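Local coordinates for glycosyl hydrolases family 31 family protein (Aspergillus niger, PDB 6DRU), which catalyses the hydrolysis of terminal, non-reducing alpha-xylose residues, releasing alpha-xylose from the non-reducing end glucose of xyloglucan oligosaccharides, at residues A[252-257]-A[571-576]; A[615-620]-A[640-645]. All blocks are in the same frame, centred on the assembly; numbering follows the deposited sequence.

Interaction 1 of 2, residues A[252-257]-A[571-576]; sequences YIQSKL and ANEPWS
Gln254 and Asn572 knit this contact together by exchanging amide hydrogen bonds with each other's stretch of backbone. Gln254 NE2 donates to Asn572 O at 3.1 Å in a nearly straight bond; the oxygen lies in the plane of the glutamine amide, while the nitrogen stands above the carbonyl plane. In return Asn572 ND2 reaches Ser255 O at 3.2 Å, almost along the C=O axis, and it also bonds Thr556 OG1. Glutamine suits its place because a bend at chi2 (65°) turns the amide so that both ends work: OE1 accepts from Tyr252 OH at 2.6 Å while NE2 faces the loop and also meets Tyr259 OH. A water donates to Tyr252 OH and to Asn572 O, giving that carbonyl a second partner. The proline ring makes van der Waals contact with the amide oxygen, Pro574 CD lying 3.7 Å from Gln254 OE1, and Lys256 CB rests against Asn572 CB at 3.8 Å, an apolar touch.

Packing thins toward Ala571, which is partly exposed. The extended chain of Lys256 carries NZ alongside it, where NZ bonds Thr569 OG1 and Cys570 O. Glu573 OE1, bonded to Tyr259 OH, stays 4.9 Å from Lys256 NZ, so any attraction acts at a distance.

Strand 252-254 belongs to the TIM barrel, hydrogen-bonded in parallel between strands 281-284 and 554-555; Pro574 fits against Phe272 of helix 262-274 and against Ile585 and Ile589 of helix 582-594.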
ATOM      1  N   TYR A 252      52.471  -3.374   1.293  1.00 61.02           N
ATOM      2  CA  TYR A 252      51.917  -4.674   1.644  1.00 64.25           C
ATOM      3  C   TYR A 252      51.009  -4.540   2.859  1.00 63.06           C
ATOM      4  O   TYR A 252      51.426  -4.023   3.899  1.00 68.77           O
ATOM      5  CB  TYR A 252      53.041  -5.671   1.922  1.00 50.37           C
ATOM      6  CG  TYR A 252      52.571  -7.029   2.386  1.00 49.59           C
ATOM      7  CD1 TYR A 252      51.983  -7.924   1.502  1.00 43.48           C
ATOM      8  CD2 TYR A 252      52.733  -7.422   3.709  1.00 55.56           C
ATOM      9  CE1 TYR A 252      51.557  -9.170   1.925  1.00 43.34           C
ATOM     10  CE2 TYR A 252      52.312  -8.666   4.141  1.00 55.01           C
ATOM     11  CZ  TYR A 252      51.726  -9.536   3.247  1.00 55.77           C
ATOM     12  OH  TYR A 252      51.307 -10.774   3.678  1.00 54.68           O
ATOM     13  N   ILE A 253      49.773  -5.008   2.723  1.00 51.19           N
ATOM     14  CA  ILE A 253      48.759  -4.888   3.763  1.00 58.83           C
ATOM     15  C   ILE A 253      48.514  -6.275   4.342  1.00 60.80           C
ATOM     16  O   ILE A 253      47.993  -7.166   3.658  1.00 55.13           O
ATOM     17  CB  ILE A 253      47.464  -4.268   3.226  1.00 60.45           C
ATOM     18  CG1 ILE A 253      47.726  -2.841   2.737  1.00 52.37           C
ATOM     19  CG2 ILE A 253      46.382  -4.279   4.294  1.00 53.15           C
ATOM     20  CD1 ILE A 253      46.657  -2.303   1.821  1.00 47.89           C
ATOM     21  N   GLN A 254      48.883  -6.457   5.608  1.00 60.61           N
ATOM     22  CA  GLN A 254      48.718  -7.728   6.301  1.00 59.63           C
ATOM     23  C   GLN A 254      47.400  -7.734   7.065  1.00 64.78           C
ATOM     24  O   GLN A 254      47.095  -6.787   7.796  1.00 74.13           O
ATOM     25  CB  GLN A 254      49.884  -7.973   7.258  1.00 61.70           C
ATOM     26  CG  GLN A 254      49.797  -9.283   8.022  1.00 61.09           C
ATOM     27  CD  GLN A 254      49.890 -10.491   7.113  1.00 65.40           C
ATOM     28  OE1 GLN A 254      50.683 -10.514   6.170  1.00 63.94           O
ATOM     29  NE2 GLN A 254      49.077 -11.503   7.389  1.00 64.93           N
ATOM     30  N   SER A 255      46.626  -8.802   6.897  1.00 66.02           N
ATOM     31  CA  SER A 255      45.350  -8.928   7.585  1.00 58.82           C
ATOM     32  C   SER A 255      44.953 -10.394   7.618  1.00 64.15           C
ATOM     33  O   SER A 255      45.461 -11.211   6.844  1.00 70.27           O
ATOM     34  CB  SER A 255      44.258  -8.094   6.906  1.00 56.02           C
ATOM     35  OG  SER A 255      43.002  -8.299   7.529  1.00 56.89           O
ATOM     36  N   LYS A 256      44.039 -10.713   8.529  1.00 59.10           N
ATOM     37  CA  LYS A 256      43.446 -12.041   8.619  1.00 61.46           C
ATOM     38  C   LYS A 256      42.277 -11.971   9.590  1.00 63.39           C
ATOM     39  O   LYS A 256      42.034 -10.945  10.229  1.00 65.06           O
ATOM     40  CB  LYS A 256      44.455 -13.099   9.072  1.00 55.75           C
ATOM     41  CG  LYS A 256      44.754 -13.077  10.560  1.00 60.10           C
ATOM     42  CD  LYS A 256      45.410 -14.374  10.997  1.00 62.17           C
ATOM     43  CE  LYS A 256      45.433 -14.501  12.510  1.00 59.20           C
ATOM     44  NZ  LYS A 256      45.853 -15.864  12.940  1.00 61.29           N
ATOM     45  N   LEU A 257      41.560 -13.082   9.697  1.00 57.78           N
ATOM     46  CA  LEU A 257      40.496 -13.246  10.681  1.00 57.99           C
ATOM     47  C   LEU A 257      40.972 -14.296  11.682  1.00 61.22           C
ATOM     48  O   LEU A 257      40.903 -15.497  11.405  1.00 67.77           O
ATOM     49  CB  LEU A 257      39.183 -13.650  10.011  1.00 56.35           C
ATOM     50  CG  LEU A 257      37.855 -13.564  10.779  1.00 53.09           C
ATOM     51  CD1 LEU A 257      36.695 -13.845   9.841  1.00 54.95           C
ATOM     52  CD2 LEU A 257      37.782 -14.507  11.974  1.00 44.31           C
ATOM     53  N   ALA A 571      46.939 -19.182  10.821  1.00 69.38           N
ATOM     54  CA  ALA A 571      47.784 -18.079  10.393  1.00 67.04           C
ATOM     55  C   ALA A 571      47.581 -17.749   8.915  1.00 67.21           C
ATOM     56  O   ALA A 571      47.036 -18.538   8.136  1.00 60.49           O
ATOM     57  CB  ALA A 571      49.256 -18.401  10.654  1.00 66.79           C
ATOM     58  N   ASN A 572      48.038 -16.546   8.539  1.00 66.72           N
ATOM     59  CA  ASN A 572      47.975 -16.076   7.157  1.00 66.60           C
ATOM     60  C   ASN A 572      49.166 -15.179   6.834  1.00 65.83           C
ATOM     61  O   ASN A 572      49.044 -14.241   6.038  1.00 65.55           O
ATOM     62  CB  ASN A 572      46.650 -15.335   6.899  1.00 66.65           C
ATOM     63  CG  ASN A 572      46.419 -15.026   5.427  1.00 69.87           C
ATOM     64  OD1 ASN A 572      46.312 -15.929   4.598  1.00 69.67           O
ATOM     65  ND2 ASN A 572      46.341 -13.741   5.098  1.00 61.54           N
ATOM     66  N   GLU A 573      50.314 -15.450   7.439  1.00 73.47           N
ATOM     67  CA  GLU A 573      51.512 -14.641   7.297  1.00 70.76           C
ATOM     68  C   GLU A 573      52.374 -15.167   6.157  1.00 67.54           C
ATOM     69  O   GLU A 573      52.251 -16.329   5.757  1.00 65.80           O
ATOM     70  CB  GLU A 573      52.301 -14.645   8.607  1.00 69.90           C
ATOM     71  CG  GLU A 573      51.655 -13.855   9.746  1.00 68.24           C
ATOM     72  CD  GLU A 573      50.378 -14.496  10.270  1.00 75.49           C
ATOM     73  OE1 GLU A 573      49.282 -13.983   9.962  1.00 72.46           O
ATOM     74  OE2 GLU A 573      50.471 -15.524  10.975  1.00 81.19           O
ATOM     75  N   PRO A 574      53.257 -14.330   5.598  1.00 63.37           N
ATOM     76  CA  PRO A 574      54.075 -14.780   4.459  1.00 68.06           C
ATOM     77  C   PRO A 574      54.976 -15.968   4.772  1.00 69.68           C
ATOM     78  O   PRO A 574      55.490 -16.590   3.832  1.00 75.97           O
ATOM     79  CB  PRO A 574      54.901 -13.535   4.100  1.00 53.42           C
ATOM     80  CG  PRO A 574      54.808 -12.639   5.289  1.00 55.47           C
ATOM     81  CD  PRO A 574      53.473 -12.905   5.897  1.00 60.77           C
ATOM     82  N   TRP A 575      55.180 -16.304   6.043  1.00 60.04           N
ATOM     83  CA  TRP A 575      55.973 -17.459   6.436  1.00 55.44           C
ATOM     84  C   TRP A 575      55.116 -18.634   6.891  1.00 57.41           C
ATOM     85  O   TRP A 575      55.652 -19.602   7.440  1.00 67.75           O
ATOM     86  CB  TRP A 575      56.945 -17.070   7.550  1.00 45.22           C
ATOM     87  CG  TRP A 575      56.280 -16.330   8.659  1.00 57.55           C
ATOM     88  CD1 TRP A 575      55.623 -16.868   9.726  1.00 62.43           C
ATOM     89  CD2 TRP A 575      56.206 -14.909   8.816  1.00 66.39           C
ATOM     90  NE1 TRP A 575      55.140 -15.870  10.536  1.00 62.76           N
ATOM     91  CE2 TRP A 575      55.487 -14.657  10.001  1.00 63.76           C
ATOM     92  CE3 TRP A 575      56.678 -13.825   8.070  1.00 60.69           C
ATOM     93  CZ2 TRP A 575      55.227 -13.366  10.456  1.00 60.25           C
ATOM     94  CZ3 TRP A 575      56.421 -12.543   8.524  1.00 64.83           C
ATOM     95  CH2 TRP A 575      55.702 -12.324   9.707  1.00 62.80           C
ATOM     96  N   SER A 576      53.804 -18.574   6.680  1.00 62.01           N
ATOM     97  CA  SER A 576      52.884 -19.580   7.191  1.00 64.55           C
ATOM     98  C   SER A 576      52.433 -20.574   6.129  1.00 60.79           C
ATOM     99  O   SER A 576      51.514 -21.361   6.386  1.00 68.35           O
ATOM    100  CB  SER A 576      51.666 -18.899   7.822  1.00 63.80           C
ATOM    101  OG  SER A 576      52.059 -17.966   8.813  1.00 60.29           O
TER
HETATM  102  O   HOH W   1      50.653 -13.471   3.503  1.00 60.54           O

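Interaction 2 of 2, residues A[615-620]-A[640-645]; sequences RPLYMD and TQQYMF. With NAG (2-acetamido-2-deoxy-beta-D-glucopyranose), chain E.
Arg615 and Met644 face each other as an antiparallel hydrogen-bonded pair, joining the short edge strand 614-615 to strand 643-645. Two backbone bonds make the bridge: Arg615 N to Met644 O at 2.7 Å, and Met644 N to Arg615 O at 2.8 Å.

Apolar contact lies on the face of the sheet shared by Arg615 and Met644, with CB of Arg615 3.9 Å from CB of Met644. Leu617 CD2 approaches Met644 CG at 4.3 Å, while its CD1 has a polar neighbour, the amide of Gln642, whose NE2 is bonded to Tyr665 O. A flexible, unbranched methionine suits this place: bent at chi2 (-73°) and chi3, it folds compactly beside Leu617, and Leu650 of strand 649-651 touches both.

The ionic part is chiefly within 615-620. Arg615, bent at chi3 (63°), grips Asp620 side-on, NE to OD2 at 2.9 Å and NH2 to OD1 at 3.0 Å. Met619 CE sits over the centre of one guanidinium face, and a second carboxylate, Asp229 from outside, forms a salt bridge with NH2.

At the other end of 640-645, just after helix 637-640, Gln641 NE2 makes a weak hydrogen bond of 3.3 Å to O7 of the protein-linked NAG.

With Asp620 OD2 only 3.9 Å from Met644 CG, a carboxylate borders hydrocarbon; together Asp620 and Asp229 would offset the cost of burying the Arg615 charge.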
ATOM      1  N   ARG A 615      42.666  -1.926 -16.171  1.00 69.90           N
ATOM      2  CA  ARG A 615      42.003  -1.521 -17.403  1.00 61.40           C
ATOM      3  C   ARG A 615      41.558  -2.732 -18.208  1.00 61.83           C
ATOM      4  O   ARG A 615      42.407  -3.536 -18.629  1.00 65.67           O
ATOM      5  CB  ARG A 615      42.949  -0.649 -18.235  1.00 54.78           C
ATOM      6  CG  ARG A 615      43.459   0.576 -17.491  1.00 63.61           C
ATOM      7  CD  ARG A 615      44.558   1.299 -18.255  1.00 57.92           C
ATOM      8  NE  ARG A 615      44.094   1.830 -19.533  1.00 58.94           N
ATOM      9  CZ  ARG A 615      43.377   2.941 -19.666  1.00 75.97           C
ATOM     10  NH1 ARG A 615      43.033   3.644 -18.596  1.00 81.22           N
ATOM     11  NH2 ARG A 615      43.001   3.346 -20.871  1.00 77.00           N
ATOM     12  N   PRO A 616      40.260  -2.908 -18.447  1.00 66.97           N
ATOM     13  CA  PRO A 616      39.823  -3.940 -19.392  1.00 62.95           C
ATOM     14  C   PRO A 616      40.369  -3.659 -20.783  1.00 59.86           C
ATOM     15  O   PRO A 616      40.633  -2.512 -21.152  1.00 69.81           O
ATOM     16  CB  PRO A 616      38.294  -3.838 -19.350  1.00 61.97           C
ATOM     17  CG  PRO A 616      38.010  -2.481 -18.785  1.00 51.77           C
ATOM     18  CD  PRO A 616      39.125  -2.202 -17.833  1.00 55.93           C
ATOM     19  N   LEU A 617      40.532  -4.730 -21.562  1.00 61.52           N
ATOM     20  CA  LEU A 617      41.275  -4.642 -22.815  1.00 71.49           C
ATOM     21  C   LEU A 617      40.595  -3.761 -23.857  1.00 65.78           C
ATOM     22  O   LEU A 617      41.274  -3.278 -24.768  1.00 74.70           O
ATOM     23  CB  LEU A 617      41.500  -6.040 -23.396  1.00 59.20           C
ATOM     24  CG  LEU A 617      42.384  -6.967 -22.559  1.00 60.11           C
ATOM     25  CD1 LEU A 617      42.610  -8.291 -23.273  1.00 62.55           C
ATOM     26  CD2 LEU A 617      43.710  -6.295 -22.231  1.00 46.09           C
ATOM     27  N   TYR A 618      39.284  -3.532 -23.750  1.00 60.79           N
ATOM     28  CA  TYR A 618      38.617  -2.703 -24.747  1.00 62.60           C
ATOM     29  C   TYR A 618      39.001  -1.234 -24.632  1.00 63.60           C
ATOM     30  O   TYR A 618      38.845  -0.488 -25.604  1.00 67.96           O
ATOM     31  CB  TYR A 618      37.094  -2.857 -24.648  1.00 62.43           C
ATOM     32  CG  TYR A 618      36.489  -2.493 -23.307  1.00 62.31           C
ATOM     33  CD1 TYR A 618      36.309  -1.165 -22.937  1.00 60.60           C
ATOM     34  CD2 TYR A 618      36.073  -3.479 -22.421  1.00 62.57           C
ATOM     35  CE1 TYR A 618      35.752  -0.829 -21.720  1.00 63.81           C
ATOM     36  CE2 TYR A 618      35.510  -3.151 -21.201  1.00 62.34           C
ATOM     37  CZ  TYR A 618      35.354  -1.825 -20.856  1.00 67.82           C
ATOM     38  OH  TYR A 618      34.797  -1.490 -19.643  1.00 64.34           O
ATOM     39  N   MET A 619      39.509  -0.803 -23.477  1.00 62.03           N
ATOM     40  CA  MET A 619      39.818   0.611 -23.303  1.00 70.14           C
ATOM     41  C   MET A 619      41.082   1.017 -24.049  1.00 62.54           C
ATOM     42  O   MET A 619      41.239   2.192 -24.399  1.00 76.57           O
ATOM     43  CB  MET A 619      39.955   0.941 -21.819  1.00 64.74           C
ATOM     44  CG  MET A 619      38.629   0.991 -21.085  1.00 78.71           C
ATOM     45  SD  MET A 619      38.719   1.991 -19.593  1.00 88.17           S
ATOM     46  CE  MET A 619      40.022   1.134 -18.747  1.00 56.59           C
ATOM     47  N   ASP A 620      41.991   0.073 -24.295  1.00 69.08           N
ATOM     48  CA  ASP A 620      43.257   0.385 -24.941  1.00 65.86           C
ATOM     49  C   ASP A 620      43.430  -0.235 -26.321  1.00 64.56           C
ATOM     50  O   ASP A 620      44.272   0.244 -27.087  1.00 72.45           O
ATOM     51  CB  ASP A 620      44.432  -0.064 -24.058  1.00 66.45           C
ATOM     52  CG  ASP A 620      44.730   0.916 -22.938  1.00 73.39           C
ATOM     53  OD1 ASP A 620      44.564   2.137 -23.152  1.00 75.13           O
ATOM     54  OD2 ASP A 620      45.138   0.465 -21.846  1.00 78.44           O
ATOM     55  N   THR A 640      37.945 -11.308 -19.768  1.00 57.26           N
ATOM     56  CA  THR A 640      37.438 -11.307 -18.403  1.00 58.71           C
ATOM     57  C   THR A 640      38.500 -11.661 -17.370  1.00 69.77           C
ATOM     58  O   THR A 640      38.256 -11.485 -16.171  1.00 64.25           O
ATOM     59  CB  THR A 640      36.255 -12.276 -18.268  1.00 57.61           C
ATOM     60  OG1 THR A 640      36.710 -13.624 -18.436  1.00 62.27           O
ATOM     61  CG2 THR A 640      35.189 -11.967 -19.308  1.00 60.71           C
ATOM     62  N   GLN A 641      39.667 -12.153 -17.801  1.00 71.49           N
ATOM     63  CA  GLN A 641      40.728 -12.546 -16.879  1.00 62.76           C
ATOM     64  C   GLN A 641      42.083 -11.942 -17.235  1.00 62.87           C
ATOM     65  O   GLN A 641      43.086 -12.291 -16.602  1.00 67.21           O
ATOM     66  CB  GLN A 641      40.842 -14.075 -16.811  1.00 57.14           C
ATOM     67  CG  GLN A 641      39.549 -14.776 -16.415  1.00 62.92           C
ATOM     68  CD  GLN A 641      39.695 -16.285 -16.359  1.00 70.58           C
ATOM     69  OE1 GLN A 641      38.719 -17.021 -16.506  1.00 61.42           O
ATOM     70  NE2 GLN A 641      40.918 -16.752 -16.139  1.00 77.62           N
ATOM     71  N   GLN A 642      42.144 -11.055 -18.226  1.00 72.20           N
ATOM     72  CA  GLN A 642      43.337 -10.273 -18.518  1.00 60.63           C
ATOM     73  C   GLN A 642      42.990  -8.793 -18.456  1.00 58.72           C
ATOM     74  O   GLN A 642      41.839  -8.401 -18.673  1.00 72.11           O
ATOM     75  CB  GLN A 642      43.921 -10.596 -19.900  1.00 58.60           C
ATOM     76  CG  GLN A 642      44.191 -12.065 -20.171  1.00 71.79           C
ATOM     77  CD  GLN A 642      44.804 -12.290 -21.543  1.00 69.74           C
ATOM     78  OE1 GLN A 642      45.019 -13.427 -21.965  1.00 65.97           O
ATOM     79  NE2 GLN A 642      45.095 -11.200 -22.245  1.00 57.86           N
ATOM     80  N   TYR A 643      43.994  -7.968 -18.167  1.00 51.33           N
ATOM     81  CA  TYR A 643      43.766  -6.535 -18.066  1.00 54.68           C
ATOM     82  C   TYR A 643      45.101  -5.811 -18.110  1.00 56.83           C
ATOM     83  O   TYR A 643      46.159  -6.401 -17.881  1.00 59.25           O
ATOM     84  CB  TYR A 643      43.016  -6.172 -16.781  1.00 59.45           C
ATOM     85  CG  TYR A 643      43.782  -6.478 -15.514  1.00 59.22           C
ATOM     86  CD1 TYR A 643      43.762  -7.750 -14.957  1.00 51.73           C
ATOM     87  CD2 TYR A 643      44.518  -5.489 -14.870  1.00 47.06           C
ATOM     88  CE1 TYR A 643      44.459  -8.032 -13.799  1.00 57.34           C
ATOM     89  CE2 TYR A 643      45.218  -5.762 -13.712  1.00 45.96           C
ATOM     90  CZ  TYR A 643      45.184  -7.035 -13.180  1.00 56.77           C
ATOM     91  OH  TYR A 643      45.878  -7.313 -12.024  1.00 58.82           O
ATOM     92  N   MET A 644      45.031  -4.517 -18.404  1.00 59.00           N
ATOM     93  CA  MET A 644      46.192  -3.643 -18.343  1.00 54.88           C
ATOM     94  C   MET A 644      46.233  -2.990 -16.966  1.00 60.21           C
ATOM     95  O   MET A 644      45.332  -2.223 -16.612  1.00 71.72           O
ATOM     96  CB  MET A 644      46.135  -2.587 -19.447  1.00 59.00           C
ATOM     97  CG  MET A 644      46.331  -3.145 -20.855  1.00 74.74           C
ATOM     98  SD  MET A 644      48.026  -3.632 -21.242  1.00 74.76           S
ATOM     99  CE  MET A 644      48.865  -2.050 -21.201  1.00 62.70           C
ATOM    100  N   PHE A 645      47.270  -3.298 -16.191  1.00 62.42           N
ATOM    101  CA  PHE A 645      47.492  -2.651 -14.899  1.00 54.45           C
ATOM    102  C   PHE A 645      48.373  -1.435 -15.143  1.00 61.93           C
ATOM    103  O   PHE A 645      49.596  -1.546 -15.243  1.00 79.21           O
ATOM    104  CB  PHE A 645      48.123  -3.619 -13.906  1.00 51.61           C
ATOM    105  CG  PHE A 645      48.245  -3.064 -12.521  1.00 59.84           C
ATOM    106  CD1 PHE A 645      47.117  -2.689 -11.813  1.00 63.95           C
ATOM    107  CD2 PHE A 645      49.485  -2.916 -11.925  1.00 57.45           C
ATOM    108  CE1 PHE A 645      47.225  -2.176 -10.537  1.00 66.43           C
ATOM    109  CE2 PHE A 645      49.598  -2.404 -10.647  1.00 60.50           C
ATOM    110  CZ  PHE A 645      48.465  -2.035  -9.952  1.00 56.36           C
TER
HETATM  111  C1  NAG E   1      37.023 -19.344 -18.323  1.00 69.95           C
HETATM  112  C2  NAG E   1      37.426 -20.256 -17.181  1.00 70.44           C
HETATM  113  C3  NAG E   1      36.392 -21.273 -16.866  1.00 63.56           C
HETATM  114  C4  NAG E   1      35.038 -20.622 -16.715  1.00 68.93           C
HETATM  115  C5  NAG E   1      34.732 -19.820 -17.959  1.00 70.57           C
HETATM  116  C6  NAG E   1      33.369 -19.171 -17.828  1.00 63.77           C
HETATM  117  C7  NAG E   1      39.821 -20.636 -16.759  1.00 64.74           C
HETATM  118  C8  NAG E   1      41.120 -21.327 -17.108  1.00 65.95           C
HETATM  119  N2  NAG E   1      38.646 -20.906 -17.509  1.00 68.51           N
HETATM  120  O3  NAG E   1      36.761 -21.958 -15.692  1.00 69.42           O
HETATM  121  O4  NAG E   1      34.049 -21.607 -16.530  1.00 68.63           O
HETATM  122  O5  NAG E   1      35.727 -18.837 -18.110  1.00 74.22           O
HETATM  123  O6  NAG E   1      33.481 -17.776 -17.997  1.00 83.70           O
HETATM  124  O7  NAG E   1      39.785 -19.846 -15.838  1.00 63.34           O

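Interactions 1 and 2 belong to successive parts of the chain: 252-257 with 571-576 lies in the GH31 TIM-barrel domain, and 615-620 with 640-645 in the C-terminal domain. Their centres are 29 Å apart and their nearest atoms about 12 Å, so they do not touch. Segment 252-257 runs on into the catalytic pocket at Leu257, which touches the bound xylose but takes no part in interaction 1. The Ser255 side chain is about 7 Å from that xylose, about 10 Å from the side chain of the active-site Asp395 and about 11 Å from that of the proton donor Asp487. Interaction 2 lies away from the active site, its sugar neighbour being an attached glycan, yet Tyr643 reaches back to Phe550 and Trp547 of the barrel domain.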